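Mandelate racemase/muconate lactonizing enzyme-like protein (PDB 2QQ6) binds magnesium in an enolase-superfamily barrel and is probably a lyase, acting on a substrate that the fold alone does not identify. Local coordinates at residues R123-C128 and V341-A346; I313-H318 and A334-F339. One frame throughout, in Å; residues are numbered along the deposited sequence.

Contact 1: residues R123-C128 and V341-A346; sequences RLYADC and VLEWHA
V341 lays its CG1 over one face of the R123 guanidinium, 3.5 Å from NE, as the long extended arginine side chain passes it at the start of the contact. V341 CB also stands at the edge of the Y125 ring, which lies over E343, though the closeness of that overlap is doubtful at this resolution. The ring gets there because CG sits between the backbone N and the carbonyl carbon (chi1 78°), which folds it back over the neighbouring strand; its plane is turned 21° from the E343 carboxylate. Farther along the strands, D127 and E343 run side by side, with D127 OD2 and E343 OE2 3.4 Å apart, two acceptors of like charge, and the D127 carboxylate also rests against CD2 of H345. The sheet's other side is greasy: L124 CD2 meets L342 CB at 3.7 Å, beside the small A126 and the indole of W344.

Beneath these side chains two parallel strands are stitched by four bonds. L342 N gives to R123 O at 3.0 Å, and Y125 N returns to L342 O at 2.7 Å. W344 N then reaches Y125 O (2.9 Å) before D127 N closes on W344 O (3.1 Å).

The second shell fixes the ends. Y125 OH bonds K169, R123 forms a salt bridge with E212, and E343 OE1 takes the backbone N of N319.

In the (beta/alpha)7beta barrel of the enolase superfamily, strand 121-127 meets the last strand, 342-344, and so closes the ring. Leucine and tryptophan suit the apolar side, packed on I364, I369, F165 and W352, with A126 against helix 149-162. Acids suit the interior, where the E343 side chain is about 6 Å from a magnesium ion.

Contact 2: residues I313-H318 and A334-F339; sequences IPFAPH and AAVSNF
P317 CD sits at the edge of the F339 ring, near its plane and 4.5 Å from CE1, while the carbonyl oxygen of F315 approaches the same ring obliquely, 3.6 Å from CD1. The F315 ring has P317 CD over one face, displaced toward the rim, and V336 CG2 comes in obliquely at 4.0 Å from CD2. The two segments flank helix 323-334 in the last beta-alpha-beta part of the modified TIM barrel, consistent with a right-handed beta-alpha-beta crossover in which 313-318, though irregular, occupies the place of a barrel strand.

Phenylalanine suits position 315 because its CG stands anti to the backbone N (chi1 178°), sending the ring between A305 of helix 298-310 and V332 of helix 323-334, where the branched V336 crosses it at about a right angle. Proline suits position 317: a compact, rigid ring with no N-H to satisfy, it serves both aromatic groups.

After the helix the chain turns back through a type I turn from V336 to F339. N338 occupies its third position, where asparagine is at home, and its side chain swings toward 313-318, beside the carbonyl of I313 and CB of F315. With an alanine here, the space beside I313 and F315 CB is likely to be left unfilled. The turn offers its backbone to the other segment, and one backbone bridge, F315 with F339, holds the pair; F315 O continues it through a CH contact with F339 CA. Its one conventional bond runs from F315 N to N338 O, 2.7 Å long and nearly straight, with 163° at the hydrogen.

How the contacts relate
Contact 1 and contact 2 lie about 14 Å apart, centre to centre, in the same barrel. Along the chain they are nested: 123-128 comes first, then the strands and strand ends that carry the magnesium ligands D216, E242 and E268, and after these 313-318. Helix 323-334 follows and leads into the second segment of contact 2, and 341-346 comes last. Only A340 separates the last two segments, so the turn of contact 2 feeds directly into the strand that closes the barrel in contact 1. The contacts also touch: L342 packs on P317, E343 on H318, and the F339 ring reaches the carbonyl of R123. Together they join the end of the barrel to its beginning, beside the metal-binding interior.

Contact 1: residues R123-C128 and V341-A346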
loop_
_atom_site.group_PDB
_atom_site.type_symbol
_atom_site.label_atom_id
_atom_site.label_comp_id
_atom_site.label_asym_id
_atom_site.label_seq_id
_atom_site.Cartn_x
_atom_site.Cartn_y
_atom_site.Cartn_z
ATOM N N ARG B 123 -9.496 27.993 7.011
ATOM C CA ARG B 123 -8.193 28.463 7.437
ATOM C C ARG B 123 -7.071 27.474 7.133
ATOM O O ARG B 123 -7.228 26.259 7.276
ATOM C CB ARG B 123 -8.264 28.754 8.927
ATOM C CG ARG B 123 -6.976 29.081 9.580
ATOM C CD ARG B 123 -7.205 29.026 11.058
ATOM N NE ARG B 123 -5.968 29.165 11.803
ATOM C CZ ARG B 123 -5.859 28.910 13.099
ATOM N NH1 ARG B 123 -6.921 28.499 13.780
ATOM N NH2 ARG B 123 -4.692 29.071 13.710
ATOM N N LEU B 124 -5.934 28.017 6.719
ATOM C CA LEU B 124 -4.767 27.211 6.377
ATOM C C LEU B 124 -3.638 27.416 7.365
ATOM O O LEU B 124 -3.733 28.253 8.267
ATOM C CB LEU B 124 -4.243 27.607 5.003
ATOM C CG LEU B 124 -5.206 27.556 3.836
ATOM C CD1 LEU B 124 -4.620 28.363 2.708
ATOM C CD2 LEU B 124 -5.458 26.118 3.427
ATOM N N TYR B 125 -2.578 26.627 7.183
ATOM C CA TYR B 125 -1.355 26.734 7.981
ATOM C C TYR B 125 -0.194 26.634 6.984
ATOM O O TYR B 125 -0.283 25.924 5.967
ATOM C CB TYR B 125 -1.291 25.671 9.107
ATOM C CG TYR B 125 -0.912 24.238 8.767
ATOM C CD1 TYR B 125 0.417 23.883 8.538
ATOM C CD2 TYR B 125 -1.868 23.209 8.798
ATOM C CE1 TYR B 125 0.793 22.550 8.363
ATOM C CE2 TYR B 125 -1.496 21.871 8.624
ATOM C CZ TYR B 125 -0.160 21.552 8.413
ATOM O OH TYR B 125 0.244 20.239 8.290
ATOM N N ALA B 126 0.872 27.388 7.242
ATOM C CA ALA B 126 2.009 27.407 6.330
ATOM C C ALA B 126 3.215 26.590 6.784
ATOM O O ALA B 126 3.763 26.795 7.873
ATOM C CB ALA B 126 2.424 28.850 6.058
ATOM N N ASP B 127 3.610 25.645 5.939
ATOM C CA ASP B 127 4.765 24.811 6.223
ATOM C C ASP B 127 5.981 25.684 5.896
ATOM O O ASP B 127 6.125 26.165 4.771
ATOM C CB ASP B 127 4.727 23.557 5.340
ATOM C CG ASP B 127 5.779 22.534 5.731
ATOM O OD1 ASP B 127 6.985 22.786 5.503
ATOM O OD2 ASP B 127 5.393 21.476 6.278
ATOM N N CYS B 128 6.841 25.909 6.879
ATOM C CA CYS B 128 8.006 26.746 6.653
ATOM C C CYS B 128 9.244 25.922 6.414
ATOM O O CYS B 128 10.283 26.192 6.992
ATOM C CB CYS B 128 8.244 27.660 7.848
ATOM S SG CYS B 128 6.878 28.760 8.215
ATOM N N VAL B 341 -7.369 23.058 10.771
ATOM C CA VAL B 341 -6.551 23.785 9.802
ATOM C C VAL B 341 -6.051 22.902 8.683
ATOM O O VAL B 341 -5.664 21.752 8.897
ATOM C CB VAL B 341 -5.295 24.453 10.418
ATOM C CG1 VAL B 341 -5.515 25.958 10.561
ATOM C CG2 VAL B 341 -4.953 23.812 11.743
ATOM N N LEU B 342 -6.050 23.462 7.479
ATOM C CA LEU B 342 -5.584 22.748 6.303
ATOM C C LEU B 342 -4.155 23.220 6.012
ATOM O O LEU B 342 -3.802 24.380 6.249
ATOM C CB LEU B 342 -6.520 23.027 5.116
ATOM C CG LEU B 342 -6.141 22.481 3.741
ATOM C CD1 LEU B 342 -5.859 21.009 3.829
ATOM C CD2 LEU B 342 -7.254 22.749 2.771
ATOM N N GLU B 343 -3.330 22.306 5.514
ATOM C CA GLU B 343 -1.950 22.625 5.218
ATOM C C GLU B 343 -1.720 23.194 3.834
ATOM O O GLU B 343 -2.395 22.831 2.869
ATOM C CB GLU B 343 -1.074 21.384 5.378
ATOM C CG GLU B 343 0.269 21.493 4.666
ATOM C CD GLU B 343 1.205 20.345 4.978
ATOM O OE1 GLU B 343 0.712 19.223 5.211
ATOM O OE2 GLU B 343 2.439 20.562 4.979
ATOM N N TRP B 344 -0.757 24.107 3.761
ATOM C CA TRP B 344 -0.339 24.706 2.506
ATOM C C TRP B 344 1.167 24.488 2.574
ATOM O O TRP B 344 1.806 24.815 3.574
ATOM C CB TRP B 344 -0.682 26.198 2.438
ATOM C CG TRP B 344 -0.298 26.808 1.109
ATOM C CD1 TRP B 344 -0.608 26.328 -0.138
ATOM C CD2 TRP B 344 0.486 27.990 0.895
ATOM N NE1 TRP B 344 -0.064 27.135 -1.109
ATOM C CE2 TRP B 344 0.613 28.162 -0.502
ATOM C CE3 TRP B 344 1.094 28.922 1.749
ATOM C CZ2 TRP B 344 1.321 29.230 -1.065
ATOM C CZ3 TRP B 344 1.798 29.982 1.189
ATOM C CH2 TRP B 344 1.905 30.126 -0.205
ATOM N N HIS B 345 1.722 23.909 1.519
ATOM C CA HIS B 345 3.142 23.592 1.474
ATOM C C HIS B 345 3.799 24.283 0.275
ATOM O O HIS B 345 4.839 23.834 -0.208
ATOM C CB HIS B 345 3.266 22.063 1.367
ATOM C CG HIS B 345 4.625 21.520 1.686
ATOM N ND1 HIS B 345 5.723 21.719 0.877
ATOM C CD2 HIS B 345 5.051 20.742 2.712
ATOM C CE1 HIS B 345 6.767 21.088 1.389
ATOM N NE2 HIS B 345 6.386 20.487 2.503
ATOM N N ALA B 346 3.212 25.385 -0.197
ATOM C CA ALA B 346 3.757 26.074 -1.370
ATOM C C ALA B 346 4.182 27.532 -1.195
ATOM O O ALA B 346 4.141 28.314 -2.146
ATOM C CB ALA B 346 2.768 25.974 -2.513
#

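Contact 2: residues I313-H318 and A334-F339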
loop_
_atom_site.group_PDB
_atom_site.type_symbol
_atom_site.label_atom_id
_atom_site.label_comp_id
_atom_site.label_asym_id
_atom_site.label_seq_id
_atom_site.Cartn_x
_atom_site.Cartn_y
_atom_site.Cartn_z
ATOM N N ILE B 313 -11.966 14.725 18.501
ATOM C CA ILE B 313 -10.628 14.964 17.985
ATOM C C ILE B 313 -10.619 15.805 16.703
ATOM O O ILE B 313 -11.333 15.511 15.737
ATOM C CB ILE B 313 -9.918 13.644 17.715
ATOM C CG1 ILE B 313 -9.572 13.004 19.055
ATOM C CG2 ILE B 313 -8.691 13.869 16.827
ATOM C CD1 ILE B 313 -8.586 11.879 18.970
ATOM N N PRO B 314 -9.804 16.869 16.683
ATOM C CA PRO B 314 -9.684 17.771 15.537
ATOM C C PRO B 314 -9.215 17.115 14.241
ATOM O O PRO B 314 -8.346 16.251 14.249
ATOM C CB PRO B 314 -8.699 18.819 16.039
ATOM C CG PRO B 314 -8.978 18.860 17.512
ATOM C CD PRO B 314 -9.068 17.405 17.842
ATOM N N PHE B 315 -9.799 17.558 13.133
ATOM C CA PHE B 315 -9.475 17.070 11.797
ATOM C C PHE B 315 -8.643 18.124 11.043
ATOM O O PHE B 315 -9.144 19.197 10.701
ATOM C CB PHE B 315 -10.771 16.801 11.039
ATOM C CG PHE B 315 -10.571 16.346 9.625
ATOM C CD1 PHE B 315 -10.004 15.109 9.353
ATOM C CD2 PHE B 315 -10.966 17.150 8.561
ATOM C CE1 PHE B 315 -9.849 14.674 8.045
ATOM C CE2 PHE B 315 -10.813 16.723 7.250
ATOM C CZ PHE B 315 -10.252 15.489 6.991
ATOM N N ALA B 316 -7.378 17.818 10.784
ATOM C CA ALA B 316 -6.499 18.755 10.092
ATOM C C ALA B 316 -5.684 18.023 9.044
ATOM O O ALA B 316 -4.522 17.710 9.260
ATOM C CB ALA B 316 -5.576 19.424 11.094
ATOM N N PRO B 317 -6.278 17.767 7.878
ATOM C CA PRO B 317 -5.609 17.058 6.788
ATOM C C PRO B 317 -4.251 17.594 6.345
ATOM O O PRO B 317 -3.984 18.792 6.401
ATOM C CB PRO B 317 -6.645 17.100 5.670
ATOM C CG PRO B 317 -7.349 18.384 5.921
ATOM C CD PRO B 317 -7.538 18.371 7.416
ATOM N N HIS B 318 -3.401 16.667 5.910
ATOM C CA HIS B 318 -2.054 16.946 5.416
ATOM C C HIS B 318 -2.269 17.291 3.940
ATOM O O HIS B 318 -3.003 16.599 3.242
ATOM C CB HIS B 318 -1.190 15.678 5.603
ATOM C CG HIS B 318 0.205 15.768 5.049
ATOM N ND1 HIS B 318 0.567 15.198 3.845
ATOM C CD2 HIS B 318 1.337 16.309 5.562
ATOM C CE1 HIS B 318 1.859 15.382 3.645
ATOM N NE2 HIS B 318 2.351 16.054 4.671
ATOM N N ALA B 334 -15.014 21.894 4.850
ATOM C CA ALA B 334 -16.249 22.635 5.056
ATOM C C ALA B 334 -17.393 21.784 5.569
ATOM O O ALA B 334 -18.191 22.238 6.388
ATOM C CB ALA B 334 -16.652 23.297 3.758
ATOM N N ALA B 335 -17.461 20.550 5.077
ATOM C CA ALA B 335 -18.516 19.601 5.425
ATOM C C ALA B 335 -18.371 18.858 6.759
ATOM O O ALA B 335 -19.126 17.921 7.035
ATOM C CB ALA B 335 -18.661 18.587 4.296
ATOM N N VAL B 336 -17.419 19.260 7.589
ATOM C CA VAL B 336 -17.222 18.581 8.857
ATOM C C VAL B 336 -17.086 19.567 9.998
ATOM O O VAL B 336 -16.403 20.582 9.870
ATOM C CB VAL B 336 -15.982 17.683 8.798
ATOM C CG1 VAL B 336 -16.200 16.582 7.772
ATOM C CG2 VAL B 336 -14.763 18.501 8.438
ATOM N N SER B 337 -17.730 19.258 11.119
ATOM C CA SER B 337 -17.711 20.141 12.281
ATOM C C SER B 337 -16.369 20.242 13.002
ATOM O O SER B 337 -16.058 21.270 13.606
ATOM C CB SER B 337 -18.776 19.705 13.296
ATOM O OG SER B 337 -18.247 18.786 14.241
ATOM N N ASN B 338 -15.579 19.176 12.946
ATOM C CA ASN B 338 -14.297 19.167 13.632
ATOM C C ASN B 338 -13.102 19.625 12.806
ATOM O O ASN B 338 -11.975 19.201 13.055
ATOM C CB ASN B 338 -14.013 17.775 14.214
ATOM C CG ASN B 338 -14.181 16.659 13.197
ATOM O OD1 ASN B 338 -13.605 15.581 13.357
ATOM N ND2 ASN B 338 -14.983 16.900 12.158
ATOM N N PHE B 339 -13.331 20.492 11.826
ATOM C CA PHE B 339 -12.218 20.971 11.030
ATOM C C PHE B 339 -11.412 21.953 11.852
ATOM O O PHE B 339 -11.971 22.744 12.615
ATOM C CB PHE B 339 -12.683 21.677 9.764
ATOM C CG PHE B 339 -11.581 22.418 9.073
ATOM C CD1 PHE B 339 -10.516 21.727 8.498
ATOM C CD2 PHE B 339 -11.551 23.803 9.076
ATOM C CE1 PHE B 339 -9.432 22.410 7.948
ATOM C CE2 PHE B 339 -10.469 24.483 8.529
ATOM C CZ PHE B 339 -9.411 23.782 7.965
#